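Local coordinates for protein exopolyphosphatase (PDB 3MDQ) that probably hydrolyses phosphate from the ends of inorganic polyphosphate chains, as an exopolyphosphatase of the Ppx/GppA family in the actin-like ATPase clan, at residues His76-Gly81 against Tyr305-Gly310; Arg120-Gln123 against Pro127-Asp130; Ile229-Gln234 against Val294-Leu299; Arg57-Leu62 against Lys99-Ile104; Ser211-Thr216 against Ala270-Val275. All coordinates share one frame; numbering follows the deposited sequence. Where two conformers were deposited one is given.

Interaction 1 of 5, residues His76-Gly81 against Tyr305-Gly310; sequences HVIATG and YTMLDG
M307, a selenomethionine of helix 299-309, lays its SE against I78 of strand 76-81, joining this helix to the five-stranded mixed sheet of the actin-like fold. The contact is entirely apolar, and no hydrogen bond crosses it. In one of its two deposited conformers, I78 offers its CG2 branch, which lies 3.6 Å from M307 SE; the two side chains run alongside one another, pointing opposite ways. The second apolar approach is more distant: M307 CE reaches H76 CB at 4.4 Å. It follows from a bend about the CG-SE bond of M307 (chi3 74°), which turns CE along the strand toward H76. The M307 side chain also packs on I6 of strand 5-11 and on V313 of the C-terminal tail.

Polar interactions join each element to other partners. Backbone bonds hold I78 to G7 and I9 of strand 5-11, and on the helix D309 OD2 forms a salt bridge with R120 NE of helix 111-125. Just beyond M307 the helix ends in a Schellman motif: G310 takes a positive phi of 80°, and its N donates to M307 O at 3.0 Å, the backbone oxygen of the very residue whose side chain reaches the strand.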
# COMPACT_ATOMS: atom_id res chain seq x y z
N HIS A 76 -9.77 -13.61 17.16
CA HIS A 76 -9.72 -12.15 17.02
C HIS A 76 -9.49 -11.78 15.54
O HIS A 76 -8.37 -11.90 15.06
CB HIS A 76 -8.60 -11.55 17.87
CG HIS A 76 -8.59 -12.01 19.30
ND1 HIS A 76 -9.74 -12.27 20.01
CD2 HIS A 76 -7.56 -12.24 20.16
CE1 HIS A 76 -9.43 -12.66 21.24
NE2 HIS A 76 -8.11 -12.63 21.35
N VAL A 77 -10.52 -11.26 14.86
CA VAL A 77 -10.43 -10.89 13.44
C VAL A 77 -10.76 -9.42 13.28
O VAL A 77 -11.69 -8.93 13.93
CB VAL A 77 -11.42 -11.69 12.61
CG1 VAL A 77 -11.29 -11.33 11.15
CG2 VAL A 77 -11.21 -13.20 12.82
N ILE A 78 -10.00 -8.71 12.45
CA ILE A 78 -10.35 -7.36 12.07
C ILE A 78 -10.09 -7.14 10.59
O ILE A 78 -8.98 -7.41 10.10
CB ILE A 78 -9.60 -6.31 12.88
CG1 ILE A 78 -10.04 -4.91 12.44
CG2 ILE A 78 -8.11 -6.51 12.77
CD1 ILE A 78 -9.37 -3.82 13.16
N ALA A 79 -11.11 -6.62 9.90
CA ALA A 79 -11.07 -6.42 8.45
C ALA A 79 -11.28 -4.94 8.20
O ALA A 79 -12.28 -4.39 8.64
CB ALA A 79 -12.19 -7.23 7.76
N THR A 80 -10.28 -4.27 7.62
CA THR A 80 -10.37 -2.85 7.42
C THR A 80 -10.75 -2.61 5.95
O THR A 80 -10.37 -3.35 5.06
CB THR A 80 -9.05 -2.12 7.72
OG1 THR A 80 -8.02 -2.65 6.87
CG2 THR A 80 -8.64 -2.27 9.20
N GLY A 81 -11.57 -1.61 5.73
CA GLY A 81 -11.87 -1.13 4.38
C GLY A 81 -11.26 0.26 4.23
O GLY A 81 -11.48 1.12 5.08
N TYR A 305 0.06 -4.53 15.17
CA TYR A 305 0.89 -4.02 16.27
C TYR A 305 0.13 -2.99 17.13
O TYR A 305 0.38 -2.89 18.32
CB TYR A 305 2.23 -3.52 15.77
CG TYR A 305 3.18 -4.66 15.51
CD1 TYR A 305 3.87 -5.24 16.57
CD2 TYR A 305 3.36 -5.20 14.25
CE1 TYR A 305 4.72 -6.32 16.37
CE2 TYR A 305 4.20 -6.33 14.06
CZ TYR A 305 4.87 -6.85 15.12
OH TYR A 305 5.72 -7.94 14.93
N THR A 306 -0.82 -2.29 16.53
CA THR A 306 -1.72 -1.40 17.28
C THR A 306 -2.53 -2.23 18.26
O THR A 306 -2.65 -1.89 19.43
CB THR A 306 -2.59 -0.56 16.32
OG1 THR A 306 -1.73 0.28 15.55
CG2 THR A 306 -3.58 0.31 17.06
N MSE A 307 -3.03 -3.38 17.79
CA MSE A 307 -3.78 -4.32 18.66
C MSE A 307 -2.88 -4.84 19.79
O MSE A 307 -3.31 -4.90 20.93
CB MSE A 307 -4.35 -5.49 17.84
CG MSE A 307 -5.50 -5.05 16.96
SE MSE A 307 -5.98 -6.45 15.66
CE MSE A 307 -6.85 -7.65 16.98
N LEU A 308 -1.67 -5.26 19.47
CA LEU A 308 -0.74 -5.77 20.47
C LEU A 308 -0.35 -4.68 21.47
O LEU A 308 -0.10 -4.98 22.66
CB LEU A 308 0.51 -6.38 19.81
CG LEU A 308 0.29 -7.63 18.92
CD1 LEU A 308 1.57 -8.09 18.26
CD2 LEU A 308 -0.38 -8.74 19.76
N ASP A 309 -0.29 -3.42 21.03
CA ASP A 309 -0.02 -2.29 21.93
C ASP A 309 -1.17 -2.10 22.93
O ASP A 309 -1.01 -1.42 23.99
CB ASP A 309 0.15 -0.96 21.16
CG ASP A 309 1.46 -0.84 20.38
OD1 ASP A 309 2.43 -1.62 20.54
OD2 ASP A 309 1.55 0.10 19.52
N GLY A 310 -2.35 -2.65 22.62
CA GLY A 310 -3.57 -2.39 23.39
C GLY A 310 -4.27 -1.08 23.05
O GLY A 310 -4.81 -0.38 23.96

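Interaction 2 of 5, residues Arg120-Gln123 against Pro127-Asp130; sequences RGVQ and PMED
The CE methyl of M128, a selenomethionine, ends against the last turns of helix 111-125, where it meets Q123 and V122. Its nearest atom is Q123 CG at 3.5 Å, and Q123 CA follows at 3.6 Å, so the methyl sits against the root of the glutamine and not its amide. V122 joins through its CG1 branch, 4.1 Å from M128 CE. The M128 side chain crosses both partners at about a right angle. It can do so because it leaves its backbone extended and turns only at the selenium (chi3 -91°), which brings CE round to the helix.

A water bridges the two backbones beside this apolar contact. It accepts from M128 N at 3.1 Å and can donate to Q123 O at 3.2 Å, although it has more acceptors within reach than protons to give, so that second link may be shared.

The next shell fixes the participants. Q123 NE2 is hydrogen-bonded to N149 O, which directs the amide away from M128, while the backbone of E129 bonds to K150; both ends are thus attached to the turn that follows strand 143-148. Strand 206-210 adjoins the contact: I208 touches V122 and M128 alike, and C210 touches V122. The segment P127-D130 lies in the loop between helix 111-125, itself following the first sheet, and strand 133-138 of the six-stranded sheet, to which strand 206-210 also belongs.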
# COMPACT_ATOMS: atom_id res chain seq x y z
N ARG A 120 2.60 2.85 12.08
CA ARG A 120 2.92 1.92 13.18
C ARG A 120 3.59 0.65 12.64
O ARG A 120 4.50 0.13 13.29
CB ARG A 120 1.66 1.55 13.97
CG ARG A 120 1.88 0.52 15.05
CD ARG A 120 2.73 1.10 16.18
NE ARG A 120 3.08 0.11 17.21
CZ ARG A 120 4.13 -0.70 17.16
NH1 ARG A 120 4.96 -0.73 16.13
NH2 ARG A 120 4.33 -1.54 18.18
N GLY A 121 3.16 0.17 11.49
CA GLY A 121 3.84 -0.98 10.87
C GLY A 121 5.26 -0.65 10.42
O GLY A 121 6.20 -1.42 10.68
N VAL A 122 5.42 0.52 9.81
CA VAL A 122 6.76 0.98 9.39
C VAL A 122 7.70 1.08 10.57
O VAL A 122 8.88 0.65 10.48
CB VAL A 122 6.64 2.31 8.62
CG1 VAL A 122 8.04 2.95 8.35
CG2 VAL A 122 5.88 2.10 7.30
N GLN A 123 7.21 1.62 11.68
CA GLN A 123 8.01 1.76 12.91
C GLN A 123 8.51 0.38 13.38
O GLN A 123 9.63 0.27 13.90
CB GLN A 123 7.22 2.42 14.04
CG GLN A 123 7.04 3.88 13.86
CD GLN A 123 6.09 4.50 14.88
OE1 GLN A 123 5.10 3.88 15.25
NE2 GLN A 123 6.37 5.76 15.27
N PRO A 127 13.95 0.55 11.98
CA PRO A 127 14.34 1.29 13.18
C PRO A 127 14.89 2.66 12.84
O PRO A 127 16.04 2.78 12.41
CB PRO A 127 15.41 0.38 13.82
CG PRO A 127 16.01 -0.33 12.65
CD PRO A 127 14.91 -0.50 11.63
N MSE A 128 14.05 3.68 12.94
CA MSE A 128 14.34 5.01 12.43
C MSE A 128 15.13 5.85 13.39
O MSE A 128 15.63 6.93 13.02
CB MSE A 128 13.03 5.74 12.09
CG MSE A 128 12.33 5.15 10.88
SE MSE A 128 10.61 5.98 10.61
CE MSE A 128 9.59 4.78 11.64
N GLU A 129 15.26 5.39 14.64
CA GLU A 129 15.90 6.20 15.69
C GLU A 129 15.18 7.57 15.74
O GLU A 129 13.94 7.64 15.57
CB GLU A 129 17.41 6.35 15.43
CG GLU A 129 18.21 5.06 15.16
CD GLU A 129 19.74 5.30 15.19
OE1 GLU A 129 20.27 5.57 16.30
OE2 GLU A 129 20.39 5.23 14.12
N ASP A 130 15.92 8.65 15.92
CA ASP A 130 15.33 9.98 15.87
C ASP A 130 15.40 10.60 14.47
O ASP A 130 15.21 11.80 14.31
CB ASP A 130 15.99 10.90 16.91
CG ASP A 130 17.46 11.08 16.69
OD1 ASP A 130 18.09 10.37 15.84
OD2 ASP A 130 18.03 11.94 17.41
O HOH W 1 11.34 2.93 14.19

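Interaction 3 of 5, residues Ile229-Gln234 against Val294-Leu299; sequences IALEKQ and VSTYSL
T296 meets L231 and Q234 just past the end of strand 291-295, and the strand residues before it prepare the approach. V294 is held to Y237 by backbone bonds and directs its CB toward the I229-Q234 loop, though its side chain rests on D215. S295 turns the other way, toward A125 and I208; its OG donates to Y297 O at 2.8 Å, arriving in the carbonyl plane on a lone pair (122° at the oxygen), a local bond that ties the chain across T296 as it leaves the strand.

T296 then carries the contact. Its methyl CG2 lies 3.9 Å from L231 CG, the two side chains passing in opposite directions, and L231 also packs on A218 and E219 of helix 212-225. A chi1 of 68° sets OG1 between the backbone N and carbonyl carbon, from where it binds a water at 2.8 Å; that water donates to Q234 O at 2.9 Å. OG1 also has a weak hydrogen bond to T235 O. This is the edge of the six-stranded sheet: strand 236-240, which begins two residues after Q234, runs antiparallel to strand 291-295 as its outermost neighbour. An alanine here would remove both CG2 and OG1, and is likely to leave L231 CG without its methyl partner, T235 O without its weak bond and the bridging water with one anchor fewer.

Beyond it, S298 takes the N-cap position of helix 299-309 without a capping bond from its own side chain.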
# COMPACT_ATOMS: atom_id res chain seq x y z
N ILE A 229 18.38 -12.94 -1.54
CA ILE A 229 17.58 -12.29 -0.50
C ILE A 229 16.11 -12.64 -0.66
O ILE A 229 15.49 -12.32 -1.69
CB ILE A 229 17.70 -10.75 -0.54
CG1 ILE A 229 19.11 -10.28 -0.17
CG2 ILE A 229 16.66 -10.10 0.37
CD1 ILE A 229 19.28 -8.75 -0.22
N ALA A 230 15.56 -13.30 0.36
CA ALA A 230 14.12 -13.48 0.50
C ALA A 230 13.53 -12.28 1.26
O ALA A 230 13.73 -12.12 2.47
CB ALA A 230 13.81 -14.78 1.22
N LEU A 231 12.80 -11.45 0.55
CA LEU A 231 12.18 -10.28 1.15
C LEU A 231 11.21 -10.67 2.28
O LEU A 231 11.05 -9.93 3.23
CB LEU A 231 11.50 -9.48 0.04
CG LEU A 231 11.36 -7.98 0.17
CD1 LEU A 231 12.72 -7.33 0.42
CD2 LEU A 231 10.63 -7.45 -1.05
N GLU A 232 10.59 -11.86 2.17
CA GLU A 232 9.81 -12.46 3.27
C GLU A 232 10.57 -12.66 4.61
O GLU A 232 9.94 -12.76 5.67
CB GLU A 232 9.19 -13.81 2.83
CG GLU A 232 10.19 -14.81 2.18
N LYS A 233 11.89 -12.73 4.58
CA LYS A 233 12.65 -13.04 5.78
C LYS A 233 13.35 -11.82 6.39
O LYS A 233 14.16 -11.96 7.30
CB LYS A 233 13.68 -14.13 5.47
CG LYS A 233 13.06 -15.45 4.99
CD LYS A 233 14.15 -16.50 4.68
N GLN A 234 13.06 -10.61 5.89
CA GLN A 234 13.59 -9.40 6.52
C GLN A 234 12.55 -8.30 6.41
O GLN A 234 11.66 -8.37 5.55
CB GLN A 234 14.94 -8.99 5.90
CG GLN A 234 14.91 -8.60 4.45
CD GLN A 234 16.32 -8.46 3.88
OE1 GLN A 234 17.09 -9.45 3.83
NE2 GLN A 234 16.68 -7.25 3.44
N VAL A 294 12.74 0.35 1.64
CA VAL A 294 11.47 -0.33 1.52
C VAL A 294 11.14 -1.04 2.86
O VAL A 294 11.95 -1.82 3.37
CB VAL A 294 11.49 -1.35 0.38
CG1 VAL A 294 10.17 -2.14 0.37
CG2 VAL A 294 11.76 -0.60 -0.93
N SER A 295 10.01 -0.69 3.45
CA SER A 295 9.45 -1.42 4.58
C SER A 295 8.57 -2.55 4.04
O SER A 295 7.66 -2.28 3.28
CB SER A 295 8.60 -0.50 5.48
OG SER A 295 7.77 -1.25 6.37
N THR A 296 8.82 -3.78 4.48
CA THR A 296 7.94 -4.89 4.07
C THR A 296 6.65 -4.94 4.88
O THR A 296 5.77 -5.72 4.54
CB THR A 296 8.63 -6.24 4.12
OG1 THR A 296 8.89 -6.57 5.48
CG2 THR A 296 9.95 -6.21 3.31
N TYR A 297 6.54 -4.12 5.91
CA TYR A 297 5.30 -3.96 6.71
C TYR A 297 4.53 -2.76 6.24
O TYR A 297 5.10 -1.72 5.88
CB TYR A 297 5.63 -3.76 8.18
CG TYR A 297 6.16 -4.96 8.94
CD1 TYR A 297 6.50 -6.15 8.29
CD2 TYR A 297 6.33 -4.88 10.30
CE1 TYR A 297 6.97 -7.22 9.01
CE2 TYR A 297 6.79 -5.95 11.02
CZ TYR A 297 7.12 -7.12 10.36
OH TYR A 297 7.59 -8.18 11.10
N SER A 298 3.21 -2.87 6.26
CA SER A 298 2.33 -1.80 5.85
C SER A 298 1.05 -1.88 6.72
O SER A 298 1.14 -2.18 7.90
CB SER A 298 2.06 -1.85 4.35
OG SER A 298 1.44 -3.04 3.94
N LEU A 299 -0.10 -1.54 6.17
CA LEU A 299 -1.30 -1.43 6.98
C LEU A 299 -1.61 -2.64 7.85
O LEU A 299 -1.91 -2.48 9.03
CB LEU A 299 -2.54 -1.11 6.11
CG LEU A 299 -3.88 -1.03 6.83
CD1 LEU A 299 -3.89 0.10 7.83
CD2 LEU A 299 -4.99 -0.83 5.76
O HOH W 2 8.99 -9.34 5.83

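Interaction 4 of 5, residues Arg57-Leu62 against Lys99-Ile104; sequences RALDTL and KKEVNI
Two helices beside the five-stranded sheet meet here, with L59 and L62 of helix 52-71 facing E101 and V102 at the C-terminal end of helix 91-102. The backbones come within 7.8 Å at the L59 and E101 CA atoms and 7.4 Å at the L62 and V102 CA atoms. At the first pair the CD1 branch of L59 rests on the aliphatic part of E101, 3.7 Å from E101 CB and almost as near to CG. The two side chains meet at a slant. E101 leaves its backbone with CG anti to N and then bends at chi2 (75°), which carries the carboxylate toward K63; the carboxylate takes no part in the L59 contact and forms a salt bridge through OE2 with K63, one turn further along helix 52-71.

Helix 91-102 belongs to the beta-alpha-beta crossover between the parallel strands 76-81 and 106-108, and helix 52-71 leads into the first of these strands. L62 packs on F16 of strand 15-24, and it touches I98 of helix 91-102, as does L59.

At the second pair V102 brings CG1 to 4.0 Å from L62 O, a methyl set against a backbone carbonyl. V102 O is hydrogen-bonded to R66 NH1, so a polar link from the same helix 52-71 reaches the end of helix 91-102. There N103 takes a positive phi of 56° and the helix stops. K99 NZ donates to N103 OD1 at 2.8 Å, tilted 29° from the carbonyl plane, and also forms a salt bridge with D105 OD2.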
# COMPACT_ATOMS: atom_id res chain seq x y z
N ARG A 57 -16.01 -10.34 -6.93
CA ARG A 57 -14.61 -10.74 -6.70
C ARG A 57 -14.24 -10.59 -5.22
O ARG A 57 -13.57 -11.45 -4.64
CB ARG A 57 -13.62 -9.96 -7.58
CG ARG A 57 -13.72 -10.26 -9.06
CD ARG A 57 -12.63 -9.57 -9.87
NE ARG A 57 -12.67 -8.11 -9.87
CZ ARG A 57 -13.32 -7.35 -10.74
NH1 ARG A 57 -14.04 -7.88 -11.74
NH2 ARG A 57 -13.21 -6.03 -10.67
N ALA A 58 -14.64 -9.48 -4.62
CA ALA A 58 -14.37 -9.23 -3.20
C ALA A 58 -14.96 -10.35 -2.30
O ALA A 58 -14.28 -10.86 -1.41
CB ALA A 58 -14.88 -7.82 -2.73
N LEU A 59 -16.21 -10.70 -2.56
CA LEU A 59 -16.86 -11.76 -1.80
C LEU A 59 -16.20 -13.11 -2.02
O LEU A 59 -16.03 -13.88 -1.08
CB LEU A 59 -18.37 -11.87 -2.08
CG LEU A 59 -19.28 -11.04 -1.21
CD1 LEU A 59 -19.32 -11.63 0.17
CD2 LEU A 59 -18.86 -9.60 -1.15
N ASP A 60 -15.82 -13.40 -3.25
CA ASP A 60 -15.10 -14.65 -3.54
C ASP A 60 -13.85 -14.73 -2.67
O ASP A 60 -13.60 -15.71 -1.98
CB ASP A 60 -14.71 -14.70 -5.01
CG ASP A 60 -13.94 -15.96 -5.37
OD1 ASP A 60 -14.46 -17.06 -5.09
OD2 ASP A 60 -12.84 -15.86 -5.95
N THR A 61 -13.08 -13.66 -2.67
CA THR A 61 -11.84 -13.64 -1.92
C THR A 61 -12.10 -13.74 -0.42
O THR A 61 -11.40 -14.47 0.28
CB THR A 61 -11.04 -12.37 -2.24
OG1 THR A 61 -10.53 -12.49 -3.58
CG2 THR A 61 -9.85 -12.18 -1.29
N LEU A 62 -13.11 -13.02 0.06
CA LEU A 62 -13.42 -13.06 1.48
C LEU A 62 -13.92 -14.44 1.95
O LEU A 62 -13.63 -14.86 3.08
CB LEU A 62 -14.32 -11.89 1.89
CG LEU A 62 -13.59 -10.53 1.80
CD1 LEU A 62 -14.56 -9.40 1.93
CD2 LEU A 62 -12.46 -10.38 2.80
N LYS A 99 -21.08 -9.26 5.69
CA LYS A 99 -21.59 -9.68 6.98
C LYS A 99 -22.48 -10.92 6.82
O LYS A 99 -22.37 -11.89 7.58
CB LYS A 99 -22.37 -8.54 7.66
CG LYS A 99 -23.04 -8.88 8.95
CD LYS A 99 -22.03 -9.38 9.98
CE LYS A 99 -22.66 -9.44 11.39
NZ LYS A 99 -21.64 -9.86 12.37
N LYS A 100 -23.33 -10.92 5.80
CA LYS A 100 -24.23 -12.04 5.56
C LYS A 100 -23.46 -13.29 5.19
O LYS A 100 -23.75 -14.38 5.70
CB LYS A 100 -25.24 -11.68 4.47
CG LYS A 100 -26.23 -12.82 4.12
CD LYS A 100 -27.39 -12.26 3.30
CE LYS A 100 -27.97 -13.27 2.33
NZ LYS A 100 -28.69 -12.58 1.22
N GLU A 101 -22.48 -13.15 4.31
CA GLU A 101 -21.80 -14.31 3.71
C GLU A 101 -20.80 -14.99 4.63
O GLU A 101 -20.74 -16.22 4.66
CB GLU A 101 -21.11 -13.87 2.46
CG GLU A 101 -20.71 -14.94 1.51
CD GLU A 101 -21.88 -15.53 0.72
OE1 GLU A 101 -22.94 -14.87 0.55
OE2 GLU A 101 -21.69 -16.68 0.26
N VAL A 102 -20.00 -14.20 5.34
CA VAL A 102 -18.89 -14.73 6.13
C VAL A 102 -18.86 -14.23 7.59
O VAL A 102 -17.97 -14.55 8.37
CB VAL A 102 -17.52 -14.46 5.45
CG1 VAL A 102 -17.44 -15.21 4.12
CG2 VAL A 102 -17.23 -12.93 5.27
N ASN A 103 -19.87 -13.46 7.98
CA ASN A 103 -19.98 -12.97 9.36
C ASN A 103 -18.77 -12.22 9.84
O ASN A 103 -18.33 -12.40 10.97
CB ASN A 103 -20.33 -14.12 10.32
CG ASN A 103 -20.91 -13.61 11.65
OD1 ASN A 103 -21.54 -12.54 11.69
ND2 ASN A 103 -20.70 -14.35 12.73
N ILE A 104 -18.25 -11.34 8.99
CA ILE A 104 -17.13 -10.46 9.32
C ILE A 104 -17.70 -9.03 9.19
O ILE A 104 -18.40 -8.72 8.21
CB ILE A 104 -15.95 -10.70 8.39
CG1 ILE A 104 -15.30 -12.07 8.68
CG2 ILE A 104 -14.89 -9.57 8.52
CD1 ILE A 104 -14.31 -12.54 7.62

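Interaction 5 of 5, residues Ser211-Thr216 against Ala270-Val275; sequences SGTFDT and ADMVVV
T213, in the first turn of helix 212-225, packs against M272 and V273 of helix 267-286 in the half of the actin-like fold built on the six-stranded sheet. The helix follows strand 206-210 directly, S211 alone between them at the N-cap position. The helices come close here, 6.5 Å between the T213 and V273 CA atoms.

The apolar part is a methyl pair: T213 CG2 and V273 CG2 lie 4.0 Å apart. Both carbons stand anti to their own backbone N, and the side chains cross at a slant. The hydroxyl side is different. In one of the two conformers deposited for M272, the CE methyl of this selenomethionine approaches T213 OG1 at 3.9 Å, and no hydrogen bond joins the segments.

Polar links lie around this core. T216 OG1 is hydrogen-bonded to R269 NH1, one turn before V273 on helix 267-286, and D271 OD1 is salt-bridged to R256. A sulfate, probably from the crystallisation liquor, sits about 4 Å from the T213 side chain, consistent with an anion-accepting pocket near this helix start.

Helix 267-286 is also kinked here, the N atoms of V274 and V275 lacking bonds to the preceding turn. M272 itself leaves with CG between its backbone N and carbonyl carbon (chi1 62°) and bends at chi3 (-98°), which carries CE round to T213 OG1.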
# COMPACT_ATOMS: atom_id res chain seq x y z
N SER A 211 4.22 -1.14 0.68
CA SER A 211 3.16 -1.77 -0.09
C SER A 211 3.63 -2.23 -1.45
O SER A 211 4.85 -2.25 -1.70
CB SER A 211 1.92 -0.90 -0.11
OG SER A 211 1.23 -1.09 1.11
N GLY A 212 2.72 -2.63 -2.34
CA GLY A 212 3.08 -3.51 -3.44
C GLY A 212 4.07 -2.95 -4.43
O GLY A 212 4.95 -3.68 -4.90
N THR A 213 3.92 -1.69 -4.80
CA THR A 213 4.84 -1.07 -5.75
C THR A 213 6.27 -1.13 -5.21
O THR A 213 7.20 -1.56 -5.89
CB THR A 213 4.48 0.36 -6.08
OG1 THR A 213 3.22 0.37 -6.77
CG2 THR A 213 5.52 1.02 -6.98
N PHE A 214 6.46 -0.71 -3.97
CA PHE A 214 7.78 -0.74 -3.39
C PHE A 214 8.33 -2.16 -3.21
O PHE A 214 9.51 -2.39 -3.42
CB PHE A 214 7.78 0.05 -2.08
CG PHE A 214 7.80 1.55 -2.27
CD1 PHE A 214 8.97 2.21 -2.60
CD2 PHE A 214 6.64 2.32 -2.07
CE1 PHE A 214 8.99 3.57 -2.77
CE2 PHE A 214 6.65 3.69 -2.21
CZ PHE A 214 7.82 4.33 -2.56
N ASP A 215 7.47 -3.12 -2.86
CA ASP A 215 7.90 -4.51 -2.73
C ASP A 215 8.39 -5.01 -4.08
O ASP A 215 9.44 -5.66 -4.17
CB ASP A 215 6.77 -5.44 -2.27
CG ASP A 215 6.31 -5.18 -0.86
OD1 ASP A 215 7.03 -4.56 -0.07
OD2 ASP A 215 5.18 -5.66 -0.51
N THR A 216 7.65 -4.66 -5.15
CA THR A 216 8.07 -5.07 -6.50
C THR A 216 9.41 -4.44 -6.92
O THR A 216 10.27 -5.11 -7.53
CB THR A 216 6.95 -4.83 -7.53
OG1 THR A 216 5.91 -5.79 -7.30
CG2 THR A 216 7.45 -5.00 -8.98
N ALA A 270 0.99 -4.07 -12.70
CA ALA A 270 1.53 -3.76 -14.02
C ALA A 270 0.82 -2.57 -14.65
O ALA A 270 1.46 -1.71 -15.27
CB ALA A 270 1.45 -4.97 -14.95
N ASP A 271 -0.49 -2.49 -14.47
CA ASP A 271 -1.25 -1.40 -15.05
C ASP A 271 -0.89 -0.02 -14.49
O ASP A 271 -0.87 0.96 -15.25
CB ASP A 271 -2.73 -1.60 -14.87
CG ASP A 271 -3.28 -2.78 -15.63
OD1 ASP A 271 -2.63 -3.24 -16.59
OD2 ASP A 271 -4.37 -3.25 -15.21
N MSE A 272 -0.62 0.06 -13.19
CA MSE A 272 -0.40 1.35 -12.54
C MSE A 272 1.05 1.68 -12.16
O MSE A 272 1.33 2.81 -11.74
CB MSE A 272 -1.26 1.44 -11.27
CG MSE A 272 -0.92 0.41 -10.26
SE MSE A 272 -1.76 0.96 -8.61
CE MSE A 272 -0.21 1.82 -7.77
N VAL A 273 1.97 0.72 -12.30
CA VAL A 273 3.32 0.89 -11.76
C VAL A 273 4.10 2.05 -12.37
O VAL A 273 4.93 2.63 -11.69
CB VAL A 273 4.11 -0.44 -11.76
CG1 VAL A 273 4.56 -0.82 -13.15
CG2 VAL A 273 5.27 -0.38 -10.76
N VAL A 274 3.81 2.38 -13.64
CA VAL A 274 4.54 3.50 -14.26
C VAL A 274 4.11 4.87 -13.64
O VAL A 274 4.96 5.71 -13.27
CB VAL A 274 4.40 3.51 -15.76
CG1 VAL A 274 5.31 4.65 -16.34
CG2 VAL A 274 4.81 2.13 -16.36
N VAL A 275 2.81 5.10 -13.46
CA VAL A 275 2.40 6.31 -12.77
C VAL A 275 2.87 6.34 -11.32
O VAL A 275 3.22 7.39 -10.79
CB VAL A 275 0.87 6.59 -12.91
CG1 VAL A 275 0.52 6.85 -14.39
CG2 VAL A 275 0.00 5.46 -12.35

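In the fold
From the N terminus, interaction 4 opens first at helix 52-71. Interaction 1 opens at strand 76-81 before interaction 4 closes at 99-104, so they cross, touching where A79 packs on I104. Interaction 2 is a turn-back at the end of helix 111-125, within the long span that interaction 1 closes, as are interactions 5 and 3. These last two cross, since 229-234 falls between 211-216 and 270-275 and 294-299 follows 270-275; they meet where L231 CD2 packs on D215 O. Interaction 1 returns the C-terminal helix to the first sheet, while interactions 2, 3 and 5 join elements of, or packed on, the six-stranded sheet, with G121 packing on Y297 between interactions 2 and 3.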